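PDB 3FDH: SusD homolog from Bacteroides thetaiotaomicron VPI-5482, which probably binds glycans at the outer membrane for uptake, as a member of the SusD/RagB family of lipoproteins. Local coordinates for residues C120-Q134 / P149-I161. Residues are numbered along the deposited sequence; the frame is centred on the assembly and turned at random.
Sequences CALIADFFGDAPCSQ and PKMDTQQEIYTQI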
ATOM      1  N   CYS A 120      -2.728   0.368  13.367  1.00 28.14           N
ATOM      2  CA  CYS A 120      -1.704   1.043  14.169  1.00 28.53           C
ATOM      3  C   CYS A 120      -0.513   1.351  13.310  1.00 29.39           C
ATOM      4  O   CYS A 120       0.138   2.389  13.448  1.00 30.48           O
ATOM      5  CB  CYS A 120      -1.248   0.193  15.354  1.00 29.57           C
ATOM      6  SG  CYS A 120      -2.464   0.137  16.723  1.00 31.35           S
ATOM      7  N   ALA A 121      -0.231   0.436  12.411  1.00 30.05           N
ATOM      8  CA  ALA A 121       0.924   0.584  11.506  1.00 29.97           C
ATOM      9  C   ALA A 121       0.702   1.744  10.554  1.00 30.37           C
ATOM     10  O   ALA A 121       1.619   2.515  10.252  1.00 30.75           O
ATOM     11  CB  ALA A 121       1.148  -0.697  10.724  1.00 28.54           C
ATOM     12  N   LEU A 122      -0.520   1.871  10.061  1.00 29.58           N
ATOM     13  CA  LEU A 122      -0.824   2.997   9.127  1.00 30.03           C
ATOM     14  C   LEU A 122      -0.603   4.297   9.877  1.00 30.83           C
ATOM     15  O   LEU A 122      -0.052   5.271   9.381  1.00 31.06           O
ATOM     16  CB  LEU A 122      -2.256   2.890   8.555  1.00 30.70           C
ATOM     17  CG  LEU A 122      -2.507   1.781   7.528  1.00 29.71           C
ATOM     18  CD1 LEU A 122      -4.012   1.589   7.280  1.00 31.01           C
ATOM     19  CD2 LEU A 122      -1.759   2.051   6.218  1.00 28.46           C
ATOM     20  N   ILE A 123      -0.990   4.288  11.132  1.00 30.14           N
ATOM     21  CA  ILE A 123      -0.821   5.489  11.938  1.00 29.19           C
ATOM     22  C   ILE A 123       0.665   5.804  12.068  1.00 28.43           C
ATOM     23  O   ILE A 123       1.147   6.930  11.833  1.00 29.62           O
ATOM     24  CB  ILE A 123      -1.416   5.334  13.369  1.00 29.64           C
ATOM     25  CG1 ILE A 123      -2.950   5.343  13.340  1.00 32.42           C
ATOM     26  CG2 ILE A 123      -0.982   6.483  14.254  1.00 30.71           C
ATOM     27  CD1 ILE A 123      -3.589   5.057  14.695  1.00 31.26           C
ATOM     28  N   ALA A 124       1.378   4.790  12.514  1.00 27.78           N
ATOM     29  CA  ALA A 124       2.796   4.950  12.808  1.00 28.26           C
ATOM     30  C   ALA A 124       3.573   5.274  11.557  1.00 27.94           C
ATOM     31  O   ALA A 124       4.420   6.132  11.551  1.00 29.00           O
ATOM     32  CB  ALA A 124       3.369   3.698  13.528  1.00 28.07           C
ATOM     33  N   ASP A 125       3.269   4.586  10.478  1.00 27.22           N
ATOM     34  CA  ASP A 125       4.039   4.764   9.222  1.00 25.79           C
ATOM     35  C   ASP A 125       3.856   6.127   8.576  1.00 28.97           C
ATOM     36  O   ASP A 125       4.824   6.758   8.059  1.00 29.85           O
ATOM     37  CB  ASP A 125       3.701   3.678   8.226  1.00 26.73           C
ATOM     38  CG  ASP A 125       4.242   2.371   8.645  1.00 29.41           C
ATOM     39  OD1 ASP A 125       5.155   2.330   9.509  1.00 26.68           O
ATOM     40  OD2 ASP A 125       3.715   1.369   8.128  1.00 27.40           O
ATOM     41  N   PHE A 126       2.622   6.616   8.658  1.00 28.95           N
ATOM     42  CA  PHE A 126       2.282   7.841   7.944  1.00 27.82           C
ATOM     43  C   PHE A 126       2.424   9.073   8.761  1.00 29.99           C
ATOM     44  O   PHE A 126       2.834  10.092   8.239  1.00 30.34           O
ATOM     45  CB  PHE A 126       0.925   7.716   7.229  1.00 27.56           C
ATOM     46  CG  PHE A 126       1.040   6.874   6.051  1.00 28.84           C
ATOM     47  CD1 PHE A 126       1.021   5.487   6.169  1.00 31.48           C
ATOM     48  CD2 PHE A 126       1.338   7.436   4.836  1.00 31.46           C
ATOM     49  CE1 PHE A 126       1.264   4.723   5.098  1.00 29.61           C
ATOM     50  CE2 PHE A 126       1.539   6.677   3.759  1.00 31.44           C
ATOM     51  CZ  PHE A 126       1.529   5.321   3.878  1.00 29.28           C
ATOM     52  N   PHE A 127       2.133   8.971  10.045  1.00 29.49           N
ATOM     53  CA  PHE A 127       2.139  10.155  10.871  1.00 29.61           C
ATOM     54  C   PHE A 127       3.265  10.261  11.873  1.00 29.82           C
ATOM     55  O   PHE A 127       3.545  11.339  12.377  1.00 30.21           O
ATOM     56  CB  PHE A 127       0.766  10.310  11.551  1.00 31.37           C
ATOM     57  CG  PHE A 127      -0.338  10.408  10.568  1.00 30.87           C
ATOM     58  CD1 PHE A 127      -0.648  11.608   9.998  1.00 27.78           C
ATOM     59  CD2 PHE A 127      -1.060   9.287  10.204  1.00 27.99           C
ATOM     60  CE1 PHE A 127      -1.655  11.703   9.076  1.00 33.13           C
ATOM     61  CE2 PHE A 127      -2.057   9.365   9.276  1.00 33.70           C
ATOM     62  CZ  PHE A 127      -2.356  10.567   8.699  1.00 28.33           C
ATOM     63  N   GLY A 128       3.937   9.147  12.106  1.00 29.94           N
ATOM     64  CA  GLY A 128       5.054   9.090  13.051  1.00 27.37           C
ATOM     65  C   GLY A 128       4.536   8.881  14.441  1.00 28.38           C
ATOM     66  O   GLY A 128       3.649   8.058  14.676  1.00 28.40           O
ATOM     67  N   ASP A 129       5.109   9.662  15.351  1.00 28.06           N
ATOM     68  CA  ASP A 129       4.675   9.682  16.742  1.00 29.86           C
ATOM     69  C   ASP A 129       3.238  10.170  16.731  1.00 30.71           C
ATOM     70  O   ASP A 129       2.900  11.139  16.024  1.00 29.06           O
ATOM     71  CB  ASP A 129       5.493  10.629  17.581  1.00 30.35           C
ATOM     72  CG  ASP A 129       6.910  10.127  17.833  1.00 30.86           C
ATOM     73  OD1 ASP A 129       7.396   9.192  17.162  1.00 32.97           O
ATOM     74  OD2 ASP A 129       7.528  10.710  18.720  1.00 31.11           O
ATOM     75  N   ALA A 130       2.412   9.561  17.577  1.00 27.09           N
ATOM     76  CA  ALA A 130       0.979   9.826  17.515  1.00 25.41           C
ATOM     77  C   ALA A 130       0.214   9.116  18.632  1.00 27.15           C
ATOM     78  O   ALA A 130       0.730   8.163  19.230  1.00 28.08           O
ATOM     79  CB  ALA A 130       0.447   9.316  16.103  1.00 23.48           C
ATOM     80  N   PRO A 131      -0.996   9.607  18.963  1.00 27.98           N
ATOM     81  CA  PRO A 131      -1.758   8.909  19.992  1.00 29.36           C
ATOM     82  C   PRO A 131      -2.055   7.497  19.560  1.00 29.77           C
ATOM     83  O   PRO A 131      -2.252   7.234  18.369  1.00 27.76           O
ATOM     84  CB  PRO A 131      -3.053   9.730  20.109  1.00 31.63           C
ATOM     85  CG  PRO A 131      -2.681  11.125  19.609  1.00 29.28           C
ATOM     86  CD  PRO A 131      -1.586  10.910  18.585  1.00 28.35           C
ATOM     87  N   CYS A 132      -2.046   6.588  20.520  1.00 29.54           N
ATOM     88  CA  CYS A 132      -2.374   5.191  20.222  1.00 30.84           C
ATOM     89  C   CYS A 132      -2.834   4.434  21.468  1.00 31.65           C
ATOM     90  O   CYS A 132      -3.999   4.083  21.616  1.00 31.58           O
ATOM     91  CB  CYS A 132      -1.163   4.509  19.601  1.00 29.26           C
ATOM     92  SG  CYS A 132      -1.475   2.831  19.008  1.00 32.09           S
ATOM     93  N   SER A 133      -1.893   4.231  22.363  1.00 32.12           N
ATOM     94  CA  SER A 133      -2.157   3.513  23.614  1.00 32.05           C
ATOM     95  C   SER A 133      -3.279   4.144  24.422  1.00 34.38           C
ATOM     96  O   SER A 133      -3.984   3.464  25.164  1.00 34.71           O
ATOM     97  CB  SER A 133      -0.884   3.453  24.475  1.00 31.29           C
ATOM     98  OG  SER A 133      -0.545   4.716  25.048  1.00 32.18           O
ATOM     99  N   GLN A 134      -3.462   5.444  24.251  1.00 36.31           N
ATOM    100  CA  GLN A 134      -4.482   6.179  25.007  1.00 38.57           C
ATOM    101  C   GLN A 134      -5.657   6.608  24.155  1.00 40.79           C
ATOM    102  O   GLN A 134      -6.647   7.104  24.661  1.00 42.01           O
ATOM    103  CB  GLN A 134      -3.868   7.371  25.742  1.00 38.41           C
ATOM    104  CG  GLN A 134      -2.896   6.903  26.798  1.00 36.89           C
ATOM    105  CD  GLN A 134      -2.378   8.006  27.688  1.00 38.72           C
ATOM    106  OE1 GLN A 134      -2.708   9.179  27.507  1.00 37.50           O
ATOM    107  NE2 GLN A 134      -1.560   7.632  28.674  1.00 40.31           N
ATOM    108  N   PRO A 149      -5.496  12.091  24.799  1.00 45.36           N
ATOM    109  CA  PRO A 149      -4.450  11.075  24.728  1.00 42.49           C
ATOM    110  C   PRO A 149      -3.081  11.604  24.434  1.00 40.52           C
ATOM    111  O   PRO A 149      -2.903  12.544  23.647  1.00 41.57           O
ATOM    112  CB  PRO A 149      -4.908  10.185  23.578  1.00 41.38           C
ATOM    113  CG  PRO A 149      -6.356  10.292  23.596  1.00 43.77           C
ATOM    114  CD  PRO A 149      -6.683  11.694  24.031  1.00 45.27           C
ATOM    115  N   LYS A 150      -2.115  10.987  25.089  1.00 37.88           N
ATOM    116  CA  LYS A 150      -0.729  11.349  24.877  1.00 35.74           C
ATOM    117  C   LYS A 150      -0.312  10.796  23.551  1.00 33.75           C
ATOM    118  O   LYS A 150      -0.895   9.853  23.023  1.00 33.16           O
ATOM    119  CB  LYS A 150       0.213  10.782  25.951  1.00 35.30           C
ATOM    120  CG  LYS A 150       0.447   9.279  25.882  1.00 38.73           C
ATOM    121  CD  LYS A 150       1.407   8.819  26.975  1.00 41.71           C
ATOM    122  CE  LYS A 150       1.857   7.366  26.818  1.00 44.90           C
ATOM    123  NZ  LYS A 150       2.770   7.137  25.635  1.00 49.59           N
HETATM  124  N   MSE A 151       0.727  11.410  23.018  1.00 31.90           N
HETATM  125  CA  MSE A 151       1.342  10.879  21.840  1.00 30.29           C
HETATM  126  C   MSE A 151       2.333   9.785  22.261  1.00 31.30           C
HETATM  127  O   MSE A 151       3.068   9.909  23.223  1.00 32.36           O
HETATM  128  CB  MSE A 151       1.975  11.985  21.009  1.00 31.05           C
HETATM  129  CG  MSE A 151       0.940  12.863  20.223  1.00 27.90           C
HETATM  130 SE   MSE A 151       1.973  14.238  19.528  0.75 34.66          SE
HETATM  131  CE  MSE A 151       2.602  13.278  17.947  1.00 25.78           C
ATOM    132  N   ASP A 152       2.233   8.660  21.580  1.00 31.13           N
ATOM    133  CA  ASP A 152       3.154   7.533  21.762  1.00 30.15           C
ATOM    134  C   ASP A 152       4.240   7.753  20.732  1.00 28.83           C
ATOM    135  O   ASP A 152       3.997   8.339  19.668  1.00 29.88           O
ATOM    136  CB  ASP A 152       2.513   6.182  21.387  1.00 28.22           C
ATOM    137  CG  ASP A 152       1.490   5.689  22.397  1.00 34.18           C
ATOM    138  OD1 ASP A 152       1.240   6.370  23.417  1.00 28.94           O
ATOM    139  OD2 ASP A 152       0.932   4.605  22.133  1.00 29.41           O
ATOM    140  N   THR A 153       5.434   7.268  21.030  1.00 29.06           N
ATOM    141  CA  THR A 153       6.514   7.328  20.055  1.00 27.23           C
ATOM    142  C   THR A 153       6.197   6.277  19.035  1.00 27.27           C
ATOM    143  O   THR A 153       5.472   5.325  19.318  1.00 30.17           O
ATOM    144  CB  THR A 153       7.892   7.005  20.634  1.00 27.94           C
ATOM    145  OG1 THR A 153       7.916   5.641  21.095  1.00 28.66           O
ATOM    146  CG2 THR A 153       8.258   7.993  21.747  1.00 22.20           C
ATOM    147  N   GLN A 154       6.759   6.450  17.849  1.00 27.46           N
ATOM    148  CA  GLN A 154       6.521   5.498  16.769  1.00 27.88           C
ATOM    149  C   GLN A 154       7.026   4.133  17.201  1.00 28.74           C
ATOM    150  O   GLN A 154       6.458   3.080  16.853  1.00 27.50           O
ATOM    151  CB  GLN A 154       7.227   5.932  15.482  1.00 29.02           C
ATOM    152  CG  GLN A 154       6.736   5.210  14.248  1.00 28.50           C
ATOM    153  CD  GLN A 154       7.673   5.313  13.120  1.00 30.73           C
ATOM    154  OE1 GLN A 154       8.878   5.088  13.280  1.00 30.50           O
ATOM    155  NE2 GLN A 154       7.131   5.616  11.923  1.00 29.81           N
ATOM    156  N   GLN A 155       8.091   4.150  17.988  1.00 28.37           N
ATOM    157  CA  GLN A 155       8.668   2.899  18.472  1.00 29.43           C
ATOM    158  C   GLN A 155       7.665   2.204  19.409  1.00 29.00           C
ATOM    159  O   GLN A 155       7.456   1.001  19.323  1.00 29.42           O
ATOM    160  CB  GLN A 155      10.022   3.106  19.140  1.00 30.42           C
ATOM    161  CG  GLN A 155      10.684   1.809  19.583  1.00 31.47           C
ATOM    162  CD  GLN A 155      12.002   2.061  20.336  1.00 34.28           C
ATOM    163  OE1 GLN A 155      12.293   3.189  20.762  1.00 42.57           O
ATOM    164  NE2 GLN A 155      12.791   1.008  20.508  1.00 38.76           N
ATOM    165  N   GLU A 156       7.026   2.986  20.267  1.00 30.27           N
ATOM    166  CA  GLU A 156       6.020   2.453  21.174  1.00 30.07           C
ATOM    167  C   GLU A 156       4.845   1.874  20.411  1.00 29.69           C
ATOM    168  O   GLU A 156       4.274   0.873  20.806  1.00 28.32           O
ATOM    169  CB  GLU A 156       5.526   3.511  22.156  1.00 32.36           C
ATOM    170  CG  GLU A 156       6.533   3.778  23.226  1.00 30.18           C
ATOM    171  CD  GLU A 156       6.241   4.987  24.071  1.00 34.82           C
ATOM    172  OE1 GLU A 156       5.492   5.891  23.641  1.00 31.42           O
ATOM    173  OE2 GLU A 156       6.826   5.047  25.161  1.00 40.64           O
ATOM    174  N   ILE A 157       4.512   2.499  19.291  1.00 29.29           N
ATOM    175  CA  ILE A 157       3.366   2.042  18.497  1.00 28.37           C
ATOM    176  C   ILE A 157       3.748   0.697  17.896  1.00 27.30           C
ATOM    177  O   ILE A 157       2.969  -0.263  17.912  1.00 28.22           O
ATOM    178  CB  ILE A 157       2.924   3.077  17.419  1.00 27.78           C
ATOM    179  CG1 ILE A 157       2.437   4.382  18.062  1.00 31.26           C
ATOM    180  CG2 ILE A 157       1.784   2.434  16.522  1.00 27.16           C
ATOM    181  CD1 ILE A 157       2.147   5.517  17.066  1.00 32.47           C
ATOM    182  N   TYR A 158       4.972   0.601  17.390  1.00 26.56           N
ATOM    183  CA  TYR A 158       5.449  -0.661  16.789  1.00 25.82           C
ATOM    184  C   TYR A 158       5.499  -1.814  17.800  1.00 27.96           C
ATOM    185  O   TYR A 158       5.194  -2.970  17.465  1.00 29.92           O
ATOM    186  CB  TYR A 158       6.744  -0.529  15.977  1.00 28.38           C
ATOM    187  CG  TYR A 158       6.401  -0.380  14.490  1.00 28.44           C
ATOM    188  CD1 TYR A 158       6.149   0.842  13.922  1.00 31.38           C
ATOM    189  CD2 TYR A 158       6.232  -1.481  13.709  1.00 27.49           C
ATOM    190  CE1 TYR A 158       5.797   0.959  12.600  1.00 27.14           C
ATOM    191  CE2 TYR A 158       5.848  -1.386  12.396  1.00 29.59           C
ATOM    192  CZ  TYR A 158       5.643  -0.157  11.835  1.00 29.23           C
ATOM    193  OH  TYR A 158       5.293  -0.079  10.514  1.00 28.70           O
ATOM    194  N   THR A 159       5.827  -1.501  19.046  1.00 29.69           N
ATOM    195  CA  THR A 159       5.812  -2.529  20.065  1.00 29.20           C
ATOM    196  C   THR A 159       4.377  -3.054  20.197  1.00 30.41           C
ATOM    197  O   THR A 159       4.161  -4.242  20.353  1.00 31.81           O
ATOM    198  CB  THR A 159       6.289  -2.005  21.415  1.00 31.05           C
ATOM    199  OG1 THR A 159       7.680  -1.672  21.304  1.00 30.41           O
ATOM    200  CG2 THR A 159       6.105  -3.074  22.492  1.00 29.79           C
ATOM    201  N   GLN A 160       3.409  -2.150  20.093  1.00 30.00           N
ATOM    202  CA  GLN A 160       1.989  -2.502  20.224  1.00 29.90           C
ATOM    203  C   GLN A 160       1.537  -3.299  19.030  1.00 29.35           C
ATOM    204  O   GLN A 160       0.765  -4.242  19.129  1.00 30.57           O
ATOM    205  CB  GLN A 160       1.107  -1.266  20.398  1.00 29.55           C
ATOM    206  CG  GLN A 160       1.381  -0.530  21.684  1.00 31.75           C
ATOM    207  CD  GLN A 160       0.664   0.821  21.779  1.00 34.91           C
ATOM    208  OE1 GLN A 160      -0.562   0.892  21.946  1.00 35.28           O
ATOM    209  NE2 GLN A 160       1.448   1.897  21.767  1.00 33.49           N
ATOM    210  N   ILE A 161       2.102  -2.954  17.897  1.00 29.36           N
ATOM    211  CA  ILE A 161       1.780  -3.630  16.645  1.00 29.83           C
ATOM    212  C   ILE A 161       2.194  -5.098  16.700  1.00 30.53           C
ATOM    213  O   ILE A 161       1.404  -6.026  16.416  1.00 28.63           O
ATOM    214  CB  ILE A 161       2.453  -2.933  15.456  1.00 30.13           C
ATOM    215  CG1 ILE A 161       1.781  -1.580  15.231  1.00 31.48           C
ATOM    216  CG2 ILE A 161       2.384  -3.777  14.211  1.00 27.88           C
ATOM    217  CD1 ILE A 161       2.543  -0.627  14.296  1.00 28.87           C
TER
HETATM  218  O   HOH W   1      -1.377   7.301  23.344  1.00 31.61           O
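Asp152 reaches across to Ser133 and is gripped through both carboxylate oxygens. Asp152 OD1 takes Ser133 OG on its syn lone pair (2.9 Å), and Lys150 NZ meets the same OD1 from above the carboxylate plane. Ser133 N and Gln160 NE2 reach OD2 from opposite faces of that plane. A water joins Asp152 OD1 and Lys150 O to Cys132 N and Gln134 N. Replacing Asp152 by an alanine would probably leave Ser133 N and OG and Gln160 NE2 short of an acceptor, and Lys150 without its nearer carboxylate. Gln134 lies across the Lys150 chain at about a right angle, and its OE1 accepts from Lys150 N (3.1 Å). The axes of 120-127 and 154-161, in helices 106-127 and 154-171, approach to 9.4 Å and run nearly antiparallel (158°). They form a helical hairpin within the TPR-like SusD fold, and one antiparallel hydrogen-bonded pair, Ala130 with Asp152, joins the chains beyond the helix ends. Ile157 fills the middle of the helix interface. Ile157 CG2, anti to the backbone N, packs on Ala124 CB (3.6 Å), while CG1 turns to Cys132 CB. Ile161 CG1 touches Cys120 CB (3.5 Å), and its CD1 sits over the centre of the Tyr158 ring. Tyr158 OH donates to Asp125 OD1 on its syn lone pair (2.6 Å), with ring and carboxylate planes 32° apart. Arg208 and Trp494 also hold this carboxylate. Gln154 NE2 makes a nearly straight bond (175°) to Ala124 O (2.8 Å), on the opposite face from Gly128 N. Asp129 OD1 accepts from Gln154 N, beside the Thr153-Glu156 capping box.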